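Local atomic coordinates of soluble lytic murein transglycosylase (Pseudomonas aeruginosa, PDB entry 5OHU), a protein that cleaves the glycan strands of bacterial cell-wall peptidoglycan, turning it over by both exolytic and endolytic lytic transglycosylase action. Residues V483-N488 against V549-G554; F497-Q502 against L571-Y576; D509-S512 against A516-L519; M520-G525 against Q542-P547; G525-T530 against I536-T541. All coordinates share one frame; numbering follows the deposited sequence.

Contact 1. Residues V483-N488 against V549-G554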
# COMPACT_ATOMS: atom_id res chain seq x y z
N VAL A 483 -20.84 -9.94 -19.66
CA VAL A 483 -20.67 -10.37 -21.05
C VAL A 483 -21.53 -9.53 -21.98
O VAL A 483 -21.08 -9.10 -23.05
CB VAL A 483 -20.96 -11.88 -21.15
CG1 VAL A 483 -20.95 -12.36 -22.61
CG2 VAL A 483 -19.92 -12.68 -20.33
N ARG A 484 -22.78 -9.26 -21.59
CA ARG A 484 -23.68 -8.46 -22.41
C ARG A 484 -23.14 -7.05 -22.63
O ARG A 484 -23.08 -6.57 -23.77
CB ARG A 484 -25.07 -8.42 -21.77
CG ARG A 484 -26.01 -7.48 -22.48
CD ARG A 484 -27.37 -7.46 -21.84
NE ARG A 484 -27.81 -8.82 -21.57
CZ ARG A 484 -28.16 -9.29 -20.38
NH1 ARG A 484 -28.12 -8.49 -19.32
NH2 ARG A 484 -28.56 -10.56 -20.27
N GLU A 485 -22.74 -6.37 -21.57
CA GLU A 485 -22.28 -4.99 -21.76
C GLU A 485 -20.96 -4.95 -22.48
O GLU A 485 -20.71 -4.04 -23.27
CB GLU A 485 -22.21 -4.24 -20.43
CG GLU A 485 -23.53 -4.33 -19.65
CD GLU A 485 -24.62 -3.48 -20.28
OE1 GLU A 485 -24.28 -2.42 -20.89
OE2 GLU A 485 -25.82 -3.89 -20.20
N ALA A 486 -20.08 -5.93 -22.23
CA ALA A 486 -18.88 -6.00 -23.04
C ALA A 486 -19.23 -6.11 -24.52
O ALA A 486 -18.64 -5.44 -25.37
CB ALA A 486 -18.01 -7.18 -22.62
N LYS A 487 -20.21 -6.96 -24.84
CA LYS A 487 -20.63 -7.14 -26.23
C LYS A 487 -21.21 -5.85 -26.79
O LYS A 487 -20.81 -5.41 -27.87
CB LYS A 487 -21.64 -8.28 -26.33
CG LYS A 487 -22.12 -8.52 -27.75
CD LYS A 487 -22.79 -9.87 -27.92
CE LYS A 487 -23.59 -9.89 -29.21
NZ LYS A 487 -24.51 -8.71 -29.29
N ASN A 488 -22.15 -5.23 -26.06
CA ASN A 488 -22.73 -3.95 -26.47
C ASN A 488 -21.68 -2.88 -26.74
O ASN A 488 -21.81 -2.11 -27.69
CB ASN A 488 -23.70 -3.44 -25.40
CG ASN A 488 -24.97 -4.27 -25.31
OD1 ASN A 488 -25.18 -5.21 -26.08
ND2 ASN A 488 -25.81 -3.93 -24.35
N VAL A 549 -26.12 -1.47 -12.62
CA VAL A 549 -25.92 -0.06 -12.94
C VAL A 549 -24.43 0.26 -13.02
O VAL A 549 -23.98 0.99 -13.91
CB VAL A 549 -26.63 0.84 -11.91
CG1 VAL A 549 -26.30 2.30 -12.17
CG2 VAL A 549 -28.14 0.61 -11.92
N ASN A 550 -23.65 -0.29 -12.09
CA ASN A 550 -22.21 -0.08 -12.10
C ASN A 550 -21.58 -0.63 -13.38
O ASN A 550 -20.77 0.04 -14.04
CB ASN A 550 -21.59 -0.76 -10.89
CG ASN A 550 -20.22 -0.23 -10.57
OD1 ASN A 550 -19.21 -0.77 -11.02
ND2 ASN A 550 -20.18 0.84 -9.76
N ILE A 551 -21.94 -1.86 -13.75
CA ILE A 551 -21.34 -2.50 -14.92
C ILE A 551 -21.73 -1.77 -16.19
O ILE A 551 -20.90 -1.61 -17.11
CB ILE A 551 -21.77 -3.98 -14.97
CG1 ILE A 551 -21.19 -4.71 -13.76
CG2 ILE A 551 -21.33 -4.62 -16.30
CD1 ILE A 551 -21.72 -6.14 -13.62
N ARG A 552 -22.97 -1.30 -16.29
CA ARG A 552 -23.41 -0.62 -17.50
C ARG A 552 -22.64 0.68 -17.71
O ARG A 552 -22.16 0.96 -18.81
CB ARG A 552 -24.91 -0.35 -17.45
CG ARG A 552 -25.75 -1.59 -17.68
CD ARG A 552 -27.19 -1.33 -17.33
NE ARG A 552 -27.83 -0.48 -18.32
CZ ARG A 552 -29.02 0.09 -18.14
NH1 ARG A 552 -29.68 -0.10 -17.00
NH2 ARG A 552 -29.54 0.85 -19.10
N LEU A 553 -22.52 1.49 -16.65
CA LEU A 553 -21.74 2.72 -16.74
C LEU A 553 -20.25 2.43 -16.82
O LEU A 553 -19.53 3.10 -17.55
CB LEU A 553 -22.04 3.63 -15.56
CG LEU A 553 -23.51 4.04 -15.55
CD1 LEU A 553 -23.95 4.77 -14.26
CD2 LEU A 553 -23.76 4.92 -16.77
N GLY A 554 -19.77 1.43 -16.07
CA GLY A 554 -18.35 1.12 -16.13
C GLY A 554 -17.91 0.60 -17.49
O GLY A 554 -16.84 0.96 -17.98
O HOH W 1 -22.45 -0.37 -21.17
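Glu485 carries its side of this contact alone, reaching from helix 479-488 to Ile551 and Arg552 on helix 547-564. Its CG lies beside its own backbone N (chi1 -53°), and a second bend at chi2 (-73°) turns the carboxylate across the start of the Arg552 chain. Glu485 CD comes to 3.4 Å from Arg552 CG, so the acid rests on methylene groups and not on the guanidinium. The charges are close without pairing: Glu485 OE2 stays 4.4 Å from Arg552 NE, and the carboxylate and guanidinium planes are 46° apart. Arg552 runs nearly straight to CD and then bends at chi3, which turns the guanidinium aside, with Glu485 OE2 lying obliquely to it. Lower down the acid, the methylene carbon does the apolar work, with Glu485 CG 4.0 Å from Ile551 CG2.

What does bridge the helices is a water. It donates to Glu485 OE1 at 2.8 Å and to Arg552 O at 2.7 Å, linking the carboxylate to the other helix through a backbone carbonyl. Arg489 adds a long, weak ion pair to the same OE1, which would favour the ionised acid in this buried place. Ile551 also packs on Thr481 and Leu482, and a phosphate ion, probably from the crystallisation liquor, lies about 5 Å from its side chain. This is helix-against-helix packing within the mainly helical SLT domain, which belongs to the lysozyme-like group.

Contact 2. Residues F497-Q502 against L571-Y576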
# COMPACT_ATOMS: atom_id res chain seq x y z
N PHE A 497 -14.10 -8.28 -16.96
CA PHE A 497 -13.90 -9.10 -15.77
C PHE A 497 -12.58 -8.76 -15.09
O PHE A 497 -12.52 -8.61 -13.86
CB PHE A 497 -13.92 -10.59 -16.12
CG PHE A 497 -15.28 -11.16 -16.34
CD1 PHE A 497 -15.96 -10.94 -17.52
CD2 PHE A 497 -15.87 -11.95 -15.37
CE1 PHE A 497 -17.21 -11.47 -17.73
CE2 PHE A 497 -17.12 -12.50 -15.58
CZ PHE A 497 -17.79 -12.26 -16.76
N ALA A 498 -11.50 -8.63 -15.89
CA ALA A 498 -10.19 -8.28 -15.34
C ALA A 498 -10.21 -6.93 -14.65
O ALA A 498 -9.67 -6.79 -13.54
CB ALA A 498 -9.14 -8.29 -16.46
N ILE A 499 -10.79 -5.91 -15.29
CA ILE A 499 -10.83 -4.59 -14.68
C ILE A 499 -11.62 -4.65 -13.38
O ILE A 499 -11.23 -4.08 -12.36
CB ILE A 499 -11.42 -3.57 -15.67
CG1 ILE A 499 -10.42 -3.28 -16.80
CG2 ILE A 499 -11.92 -2.30 -14.96
CD1 ILE A 499 -9.37 -2.23 -16.47
N THR A 500 -12.74 -5.38 -13.40
CA THR A 500 -13.54 -5.53 -12.19
C THR A 500 -12.77 -6.26 -11.11
O THR A 500 -12.78 -5.85 -9.94
CB THR A 500 -14.83 -6.26 -12.54
OG1 THR A 500 -15.55 -5.48 -13.49
CG2 THR A 500 -15.68 -6.47 -11.31
N ARG A 501 -12.08 -7.34 -11.47
CA ARG A 501 -11.32 -8.09 -10.49
C ARG A 501 -10.25 -7.22 -9.81
O ARG A 501 -10.07 -7.29 -8.59
CB ARG A 501 -10.70 -9.32 -11.17
CG ARG A 501 -9.56 -9.98 -10.41
CD ARG A 501 -9.99 -10.59 -9.08
NE ARG A 501 -8.89 -11.35 -8.51
CZ ARG A 501 -7.94 -10.81 -7.75
NH1 ARG A 501 -7.97 -9.52 -7.47
NH2 ARG A 501 -6.97 -11.58 -7.28
N GLN A 502 -9.59 -6.36 -10.58
CA GLN A 502 -8.57 -5.46 -10.03
C GLN A 502 -9.19 -4.34 -9.20
O GLN A 502 -8.68 -4.02 -8.12
CB GLN A 502 -7.74 -4.86 -11.18
CG GLN A 502 -6.76 -3.76 -10.83
CD GLN A 502 -5.70 -4.17 -9.79
OE1 GLN A 502 -5.38 -3.40 -8.88
NE2 GLN A 502 -5.23 -5.42 -9.87
N LEU A 571 -2.66 0.58 -23.00
CA LEU A 571 -2.78 2.01 -22.74
C LEU A 571 -4.08 2.33 -22.01
O LEU A 571 -4.10 3.11 -21.05
CB LEU A 571 -2.69 2.78 -24.05
CG LEU A 571 -1.40 2.51 -24.83
CD1 LEU A 571 -1.49 3.16 -26.22
CD2 LEU A 571 -0.21 3.07 -24.04
N ALA A 572 -5.19 1.74 -22.47
CA ALA A 572 -6.48 2.04 -21.85
C ALA A 572 -6.51 1.60 -20.39
O ALA A 572 -7.09 2.30 -19.54
CB ALA A 572 -7.61 1.39 -22.64
N SER A 573 -5.90 0.46 -20.07
CA SER A 573 -5.85 0.02 -18.68
C SER A 573 -5.07 1.01 -17.84
O SER A 573 -5.49 1.38 -16.73
CB SER A 573 -5.23 -1.38 -18.56
OG SER A 573 -6.03 -2.34 -19.22
N ALA A 574 -3.92 1.46 -18.37
CA ALA A 574 -3.12 2.45 -17.66
C ALA A 574 -3.92 3.73 -17.45
O ALA A 574 -3.86 4.34 -16.37
CB ALA A 574 -1.83 2.74 -18.44
N ALA A 575 -4.69 4.14 -18.45
CA ALA A 575 -5.44 5.38 -18.33
C ALA A 575 -6.57 5.24 -17.33
O ALA A 575 -6.88 6.20 -16.61
CB ALA A 575 -5.99 5.79 -19.70
N TYR A 576 -7.20 4.06 -17.26
CA TYR A 576 -8.22 3.83 -16.25
C TYR A 576 -7.68 4.12 -14.86
O TYR A 576 -8.38 4.71 -14.03
CB TYR A 576 -8.72 2.38 -16.33
CG TYR A 576 -10.11 2.15 -15.74
CD1 TYR A 576 -10.29 1.92 -14.37
CD2 TYR A 576 -11.24 2.16 -16.56
CE1 TYR A 576 -11.57 1.70 -13.83
CE2 TYR A 576 -12.53 1.94 -16.03
CZ TYR A 576 -12.68 1.71 -14.67
OH TYR A 576 -13.94 1.50 -14.15
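Ile499 and Tyr576 meet by a CH-pi contact between helix 493-504 and helix 569-578. The branch methyl Ile499 CG2 sits over one face of the phenol ring, 4.3 Å from the Tyr576 ring centroid and 18° off the ring normal. It is shifted toward the hydroxyl end of the ring, and its nearest carbon there is Tyr576 CZ at 4.1 Å. Tyr576 CG is anti to the backbone N (chi1 -157°), which swings the ring toward helix 493-504, where one face meets the isoleucine.

A looser van der Waals touch sets Ile499 CD1 4.3 Å from Ser573 OG, a hydroxyl already hydrogen-bonded to Arg569 O and Trp495 NE1. Leu558 of helix 547-564 packs on both Ile499 and Tyr576 and closes the cluster.

Polar bonding enters from outside the helix pair. The Tyr576 hydroxyl is hydrogen-bonded to Met520 O, so the ring is held at both ends, by its backbone and by the loop ahead of helix 524-534. With nearest CA atoms 7.9 Å apart, at Ile499 and Ser573, the two helices are packed closely through a few side chains, as is usual in the helical core of a lysozyme-like domain.

Contact 3. Residues D509-S512 against A516-L519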
# COMPACT_ATOMS: atom_id res chain seq x y z
N ASP A 509 -20.31 -3.41 -3.30
CA ASP A 509 -20.52 -2.27 -2.42
C ASP A 509 -19.21 -1.65 -1.97
O ASP A 509 -19.20 -0.85 -1.03
CB ASP A 509 -21.36 -2.68 -1.20
CG ASP A 509 -20.79 -3.89 -0.47
OD1 ASP A 509 -19.83 -4.51 -0.99
OD2 ASP A 509 -21.31 -4.24 0.61
N ALA A 510 -18.11 -2.02 -2.61
CA ALA A 510 -16.82 -1.44 -2.27
C ALA A 510 -16.83 0.06 -2.52
O ALA A 510 -17.43 0.55 -3.49
CB ALA A 510 -15.70 -2.09 -3.07
N ARG A 511 -16.16 0.80 -1.66
CA ARG A 511 -16.08 2.24 -1.82
C ARG A 511 -14.71 2.69 -1.35
O ARG A 511 -14.28 2.31 -0.25
CB ARG A 511 -17.20 2.94 -1.06
CG ARG A 511 -17.09 4.43 -1.09
CD ARG A 511 -18.32 5.09 -0.54
NE ARG A 511 -18.01 6.49 -0.23
CZ ARG A 511 -17.97 7.01 0.99
NH1 ARG A 511 -18.24 6.23 2.03
NH2 ARG A 511 -17.66 8.30 1.15
N SER A 512 -14.02 3.48 -2.17
CA SER A 512 -12.68 3.91 -1.86
C SER A 512 -12.71 5.20 -1.05
O SER A 512 -13.75 5.84 -0.89
CB SER A 512 -11.87 4.11 -3.14
OG SER A 512 -12.10 5.41 -3.66
N ALA A 516 -14.68 6.56 -5.07
CA ALA A 516 -14.90 5.57 -6.11
C ALA A 516 -15.76 4.44 -5.57
O ALA A 516 -15.51 3.92 -4.47
CB ALA A 516 -13.57 5.03 -6.63
N THR A 517 -16.77 4.04 -6.34
CA THR A 517 -17.86 3.22 -5.83
C THR A 517 -18.14 2.05 -6.76
O THR A 517 -18.27 2.23 -7.98
CB THR A 517 -19.14 4.06 -5.69
OG1 THR A 517 -18.84 5.25 -4.96
CG2 THR A 517 -20.21 3.28 -4.96
N GLY A 518 -18.25 0.86 -6.18
CA GLY A 518 -18.87 -0.28 -6.85
C GLY A 518 -17.87 -1.21 -7.51
O GLY A 518 -16.66 -1.13 -7.31
N LEU A 519 -18.43 -2.12 -8.33
CA LEU A 519 -17.63 -3.16 -8.98
C LEU A 519 -16.49 -2.58 -9.79
O LEU A 519 -15.39 -3.14 -9.82
CB LEU A 519 -18.52 -4.02 -9.88
CG LEU A 519 -19.45 -4.95 -9.10
CD1 LEU A 519 -20.49 -5.59 -10.02
CD2 LEU A 519 -18.65 -6.03 -8.35
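A tight hairpin-like turn is closed here by a single antiparallel bridge, Arg511 with Thr517, in the loop between helix 493-504 and helix 524-534. Two backbone bonds flank the bridge. Gly518 N gives a nearly straight bond to Ala510 O (2.8 Å, 174°), its donor tilted slightly from the carbonyl plane. Ser512 N reaches Ala516 O at 2.8 Å, in the carbonyl plane.

Arg511 and Thr517 thus form a non-hydrogen-bonded pair, and their CA atoms come as close as 4.5 Å. Two CA-H...O contacts accompany the bonds, the shorter from Arg511 CA to Ala516 O at 3.2 Å. The hairpin-like turn belongs to the otherwise nearly all-helical lysozyme-like domain, where it is part of the connection between two helices.

Near the turn the serine adds a side-chain link. With chi1 at 85°, Ser512 OG stands between its own backbone N and carbonyl carbon, facing segment 516-519, and takes a weak bond from Ala516 N at 3.2 Å; Val514 N supplies another weak one. Thr517 OG1 bonds instead to Gly515 O, within the turn. Gly518 takes a positive phi (96°), a conformation that glycine readily adopts. Just beyond the bridged segments, Gln521 NE2 is hydrogen-bonded to Gly518 O and more weakly to Ala510 O.

Contact 4. Residues M520-G525 against Q542-P547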
# COMPACT_ATOMS: atom_id res chain seq x y z
N MET A 520 -16.73 -1.45 -10.45
CA MET A 520 -15.77 -0.86 -11.36
C MET A 520 -15.22 0.47 -10.84
O MET A 520 -14.48 1.15 -11.56
CB MET A 520 -16.42 -0.73 -12.74
CG MET A 520 -16.49 -2.09 -13.43
SD MET A 520 -17.15 -2.00 -15.12
CE MET A 520 -15.55 -1.91 -16.00
N GLN A 521 -15.53 0.82 -9.58
CA GLN A 521 -14.87 1.91 -8.85
C GLN A 521 -14.99 3.23 -9.60
O GLN A 521 -14.01 3.90 -9.93
CB GLN A 521 -13.39 1.57 -8.56
CG GLN A 521 -13.21 0.51 -7.49
CD GLN A 521 -13.65 1.01 -6.11
OE1 GLN A 521 -12.85 1.55 -5.34
NE2 GLN A 521 -14.94 0.84 -5.81
N LEU A 522 -16.23 3.58 -9.91
CA LEU A 522 -16.51 4.78 -10.66
C LEU A 522 -16.58 5.99 -9.73
O LEU A 522 -17.18 5.93 -8.66
CB LEU A 522 -17.84 4.65 -11.42
CG LEU A 522 -17.93 3.50 -12.42
CD1 LEU A 522 -19.34 3.44 -13.04
CD2 LEU A 522 -16.85 3.68 -13.49
N MET A 523 -15.94 7.07 -10.16
CA MET A 523 -16.16 8.34 -9.51
C MET A 523 -17.52 8.90 -9.92
O MET A 523 -17.94 8.74 -11.07
CB MET A 523 -15.04 9.32 -9.87
CG MET A 523 -13.68 8.86 -9.38
SD MET A 523 -13.67 8.77 -7.57
CE MET A 523 -14.17 10.42 -7.12
N PRO A 524 -18.22 9.56 -8.99
CA PRO A 524 -19.61 9.94 -9.26
C PRO A 524 -19.75 10.97 -10.37
O PRO A 524 -20.74 10.93 -11.11
CB PRO A 524 -20.09 10.50 -7.92
CG PRO A 524 -19.10 9.98 -6.90
CD PRO A 524 -17.80 9.90 -7.62
N GLY A 525 -18.81 11.89 -10.50
CA GLY A 525 -18.84 12.80 -11.63
C GLY A 525 -18.55 12.09 -12.93
O GLY A 525 -19.17 12.38 -13.96
N GLN A 542 -26.00 7.15 -5.59
CA GLN A 542 -26.19 6.00 -4.71
C GLN A 542 -26.42 4.71 -5.49
O GLN A 542 -25.96 3.64 -5.08
CB GLN A 542 -27.36 6.27 -3.75
CG GLN A 542 -27.87 5.05 -2.97
CD GLN A 542 -26.88 4.50 -1.94
OE1 GLN A 542 -25.74 4.97 -1.82
NE2 GLN A 542 -27.33 3.50 -1.18
N GLN A 543 -27.11 4.79 -6.63
CA GLN A 543 -27.38 3.59 -7.43
C GLN A 543 -26.11 2.91 -7.93
O GLN A 543 -26.20 1.77 -8.40
CB GLN A 543 -28.27 3.94 -8.62
CG GLN A 543 -29.75 3.75 -8.37
CD GLN A 543 -30.57 3.96 -9.61
OE1 GLN A 543 -30.04 4.32 -10.67
NE2 GLN A 543 -31.88 3.73 -9.51
N LEU A 544 -24.95 3.56 -7.83
CA LEU A 544 -23.69 2.97 -8.30
C LEU A 544 -23.27 1.72 -7.53
O LEU A 544 -22.33 1.05 -7.97
CB LEU A 544 -22.58 4.01 -8.20
CG LEU A 544 -22.62 5.12 -9.25
CD1 LEU A 544 -21.52 6.13 -8.97
CD2 LEU A 544 -22.47 4.50 -10.63
N ILE A 545 -23.90 1.39 -6.40
CA ILE A 545 -23.59 0.10 -5.78
C ILE A 545 -24.53 -1.00 -6.24
O ILE A 545 -24.36 -2.16 -5.82
CB ILE A 545 -23.61 0.13 -4.24
CG1 ILE A 545 -25.00 0.47 -3.71
CG2 ILE A 545 -22.56 1.07 -3.67
CD1 ILE A 545 -25.18 0.07 -2.26
N VAL A 546 -25.52 -0.69 -7.06
CA VAL A 546 -26.29 -1.73 -7.73
C VAL A 546 -25.41 -2.32 -8.83
O VAL A 546 -25.03 -1.59 -9.76
CB VAL A 546 -27.60 -1.19 -8.30
CG1 VAL A 546 -28.31 -2.27 -9.12
CG2 VAL A 546 -28.49 -0.69 -7.17
N PRO A 547 -25.07 -3.61 -8.77
CA PRO A 547 -24.09 -4.16 -9.73
C PRO A 547 -24.39 -3.85 -11.18
O PRO A 547 -23.50 -3.38 -11.91
CB PRO A 547 -24.15 -5.67 -9.45
CG PRO A 547 -24.58 -5.76 -7.99
CD PRO A 547 -25.52 -4.60 -7.77
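Leu544, the residue that meets Leu522 and Pro524 across this contact, gives its backbone O to Asn550 ND2, and the same Asn550 side-chain amide reaches the other segment by accepting from Met520 N at its OD1. A further bond from ND2 to Thr517 O makes three, so one asparagine on helix 547-564 pins both segments and the end of the neighbouring hairpin-like turn.

Between the segments themselves the meeting is entirely apolar. Leu522 CD1 and Leu544 CD2 touch methyl to methyl at 4.1 Å, the two side chains crossing at about a right angle. Both leucines hold CG beside the backbone N, and chi2 (176° in both) puts CD1 outermost. Leu522 therefore touches with its outermost methyl; Leu544 meets it with the side branch CD2, while its CD1 lies 4.3 Å from Pro524 CA, at the first turn of helix 524-534. Leu553 packs on both leucines from helix 547-564 and completes a small three-leucine cluster.

The backbone on Leu544's side is a short 3-10 segment, 542-545, followed by a bond from Val546 N to Gln543 O at 2.9 Å. That turn stands directly ahead of helix 547-564, with Val546 at its N-cap position, just as Met523 holds the N-cap position of helix 524-534. The contact therefore joins the lead-ins of two successive helices. Its chemistry implies a division of labour: methyl packing fills the buried interior, while the backbone carbonyl of Leu544 and the amide of Met520 have their hydrogen-bonding needs met by a single buried amide group.

Contact 5. Residues G525-T530 against I536-T541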
# COMPACT_ATOMS: atom_id res chain seq x y z
N GLY A 525 -18.81 11.89 -10.50
CA GLY A 525 -18.84 12.80 -11.63
C GLY A 525 -18.55 12.09 -12.93
O GLY A 525 -19.17 12.38 -13.96
N THR A 526 -17.61 11.15 -12.92
CA THR A 526 -17.37 10.31 -14.09
C THR A 526 -18.63 9.54 -14.48
O THR A 526 -18.98 9.46 -15.66
CB THR A 526 -16.24 9.32 -13.80
OG1 THR A 526 -15.04 10.04 -13.46
CG2 THR A 526 -15.97 8.42 -15.02
N ALA A 527 -19.32 8.96 -13.49
CA ALA A 527 -20.51 8.18 -13.79
C ALA A 527 -21.61 9.06 -14.38
O ALA A 527 -22.31 8.63 -15.30
CB ALA A 527 -21.01 7.45 -12.54
N LYS A 528 -21.78 10.28 -13.87
CA LYS A 528 -22.86 11.11 -14.40
C LYS A 528 -22.57 11.56 -15.83
O LYS A 528 -23.49 11.62 -16.65
CB LYS A 528 -23.12 12.31 -13.48
CG LYS A 528 -23.81 11.93 -12.17
CD LYS A 528 -24.23 13.14 -11.32
CE LYS A 528 -23.14 13.56 -10.34
NZ LYS A 528 -23.63 14.55 -9.34
N GLU A 529 -21.31 11.86 -16.14
CA GLU A 529 -20.94 12.26 -17.50
C GLU A 529 -21.13 11.11 -18.48
O GLU A 529 -21.68 11.30 -19.57
CB GLU A 529 -19.49 12.75 -17.52
CG GLU A 529 -19.34 14.23 -17.18
CD GLU A 529 -17.94 14.60 -16.69
OE1 GLU A 529 -17.81 15.64 -16.01
OE2 GLU A 529 -16.98 13.84 -16.98
N THR A 530 -20.67 9.91 -18.10
CA THR A 530 -20.89 8.72 -18.91
C THR A 530 -22.37 8.49 -19.15
O THR A 530 -22.80 8.21 -20.28
CB THR A 530 -20.26 7.50 -18.22
OG1 THR A 530 -18.86 7.75 -18.02
CG2 THR A 530 -20.43 6.25 -19.07
N ILE A 536 -27.57 6.43 -20.83
CA ILE A 536 -27.81 5.36 -19.86
C ILE A 536 -28.38 5.98 -18.59
O ILE A 536 -27.69 6.82 -17.97
CB ILE A 536 -26.53 4.58 -19.56
CG1 ILE A 536 -26.01 3.89 -20.82
CG2 ILE A 536 -26.76 3.56 -18.44
CD1 ILE A 536 -24.63 3.29 -20.65
N PRO A 537 -29.57 5.60 -18.15
CA PRO A 537 -30.19 6.25 -16.98
C PRO A 537 -29.40 6.01 -15.70
O PRO A 537 -28.97 4.89 -15.42
CB PRO A 537 -31.58 5.61 -16.90
CG PRO A 537 -31.84 5.07 -18.29
CD PRO A 537 -30.49 4.64 -18.79
N LEU A 538 -29.25 7.08 -14.92
CA LEU A 538 -28.59 7.02 -13.61
C LEU A 538 -29.39 7.89 -12.65
O LEU A 538 -29.29 9.12 -12.72
CB LEU A 538 -27.15 7.50 -13.70
CG LEU A 538 -26.43 7.61 -12.35
CD1 LEU A 538 -26.44 6.26 -11.67
CD2 LEU A 538 -25.00 8.14 -12.52
N ALA A 539 -30.15 7.26 -11.75
CA ALA A 539 -31.03 8.01 -10.85
C ALA A 539 -30.24 8.86 -9.85
O ALA A 539 -30.57 10.02 -9.62
CB ALA A 539 -31.97 7.06 -10.11
N SER A 540 -29.19 8.29 -9.25
CA SER A 540 -28.37 9.01 -8.30
C SER A 540 -27.01 8.33 -8.21
O SER A 540 -26.83 7.19 -8.64
CB SER A 540 -29.02 9.07 -6.91
OG SER A 540 -28.98 7.80 -6.28
N THR A 541 -26.05 9.05 -7.61
CA THR A 541 -24.77 8.45 -7.26
C THR A 541 -24.97 7.18 -6.44
O THR A 541 -24.21 6.21 -6.59
CB THR A 541 -23.91 9.45 -6.48
OG1 THR A 541 -23.52 10.52 -7.35
CG2 THR A 541 -22.66 8.79 -5.90
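Leu538 lays its CD2 methyl on the surface of helix 524-534, over Ala527 and the base of Lys528. Ala527 CB is 4.0 Å from Leu538 CD2, and the carbonyl of the same alanine is just as near, with Ala527 O 3.9 Å from that methyl. The third neighbour is Lys528 CG, also 4.0 Å from Leu538 CD2. One methyl thus fills the shallow corner between a short side chain, a backbone carbonyl and a longer side chain. Leu538 reaches it because its CG is anti to the backbone N (chi1 174°), and the chi2 of 59° leaves CD2 as the branch farthest out, pointing at the helix.

The lysine passes Leu538 at about a right angle. A bend at chi3 (-90°) brings its far end near Thr541, where Lys528 CE lies 4.3 Å from Thr541 OG1, a loose touch near the exposed lysine. Segment 536-541 is the irregular return after helix 524-534, folding back along that helix on its way to helix 547-564 of the lysozyme-like domain. Its start is tied down by Ser531 OG, which is hydrogen-bonded to Ile536 O.

On the helix itself Thr530 doubles a normal backbone bond. Thr530 OG1 donates to Thr526 O at 2.9 Å from above the carbonyl plane, while Thr530 N bonds to that oxygen from the opposite face at 3.0 Å. Thr530 also packs against Ala556 and Tyr557 of helix 547-564.

In the fold
All five contacts lie within the SLT domain, and helix 547-564 connects most of them. Contacts 3 and 4 have centres about 7 Å apart and are probably joined by a hydrogen bond from Thr517 N to Leu522 O, 3.0 Å. Contacts 4 and 5 share Gly525, and there Leu544 CD2 packs 3.8 Å from Ala527 CB. From contact 1, Asn550 OD1 takes Met520 N of contact 4 at 2.6 Å, while Leu553 CD2 meets Ile536 CG2 of contact 5 at 3.7 Å. Contact 2 joins in through Tyr576 OH, 2.7 Å from Met520 O. Contacts 2 and 5, with centres about 20 Å apart, do not touch, their nearest atoms being about 7 Å apart.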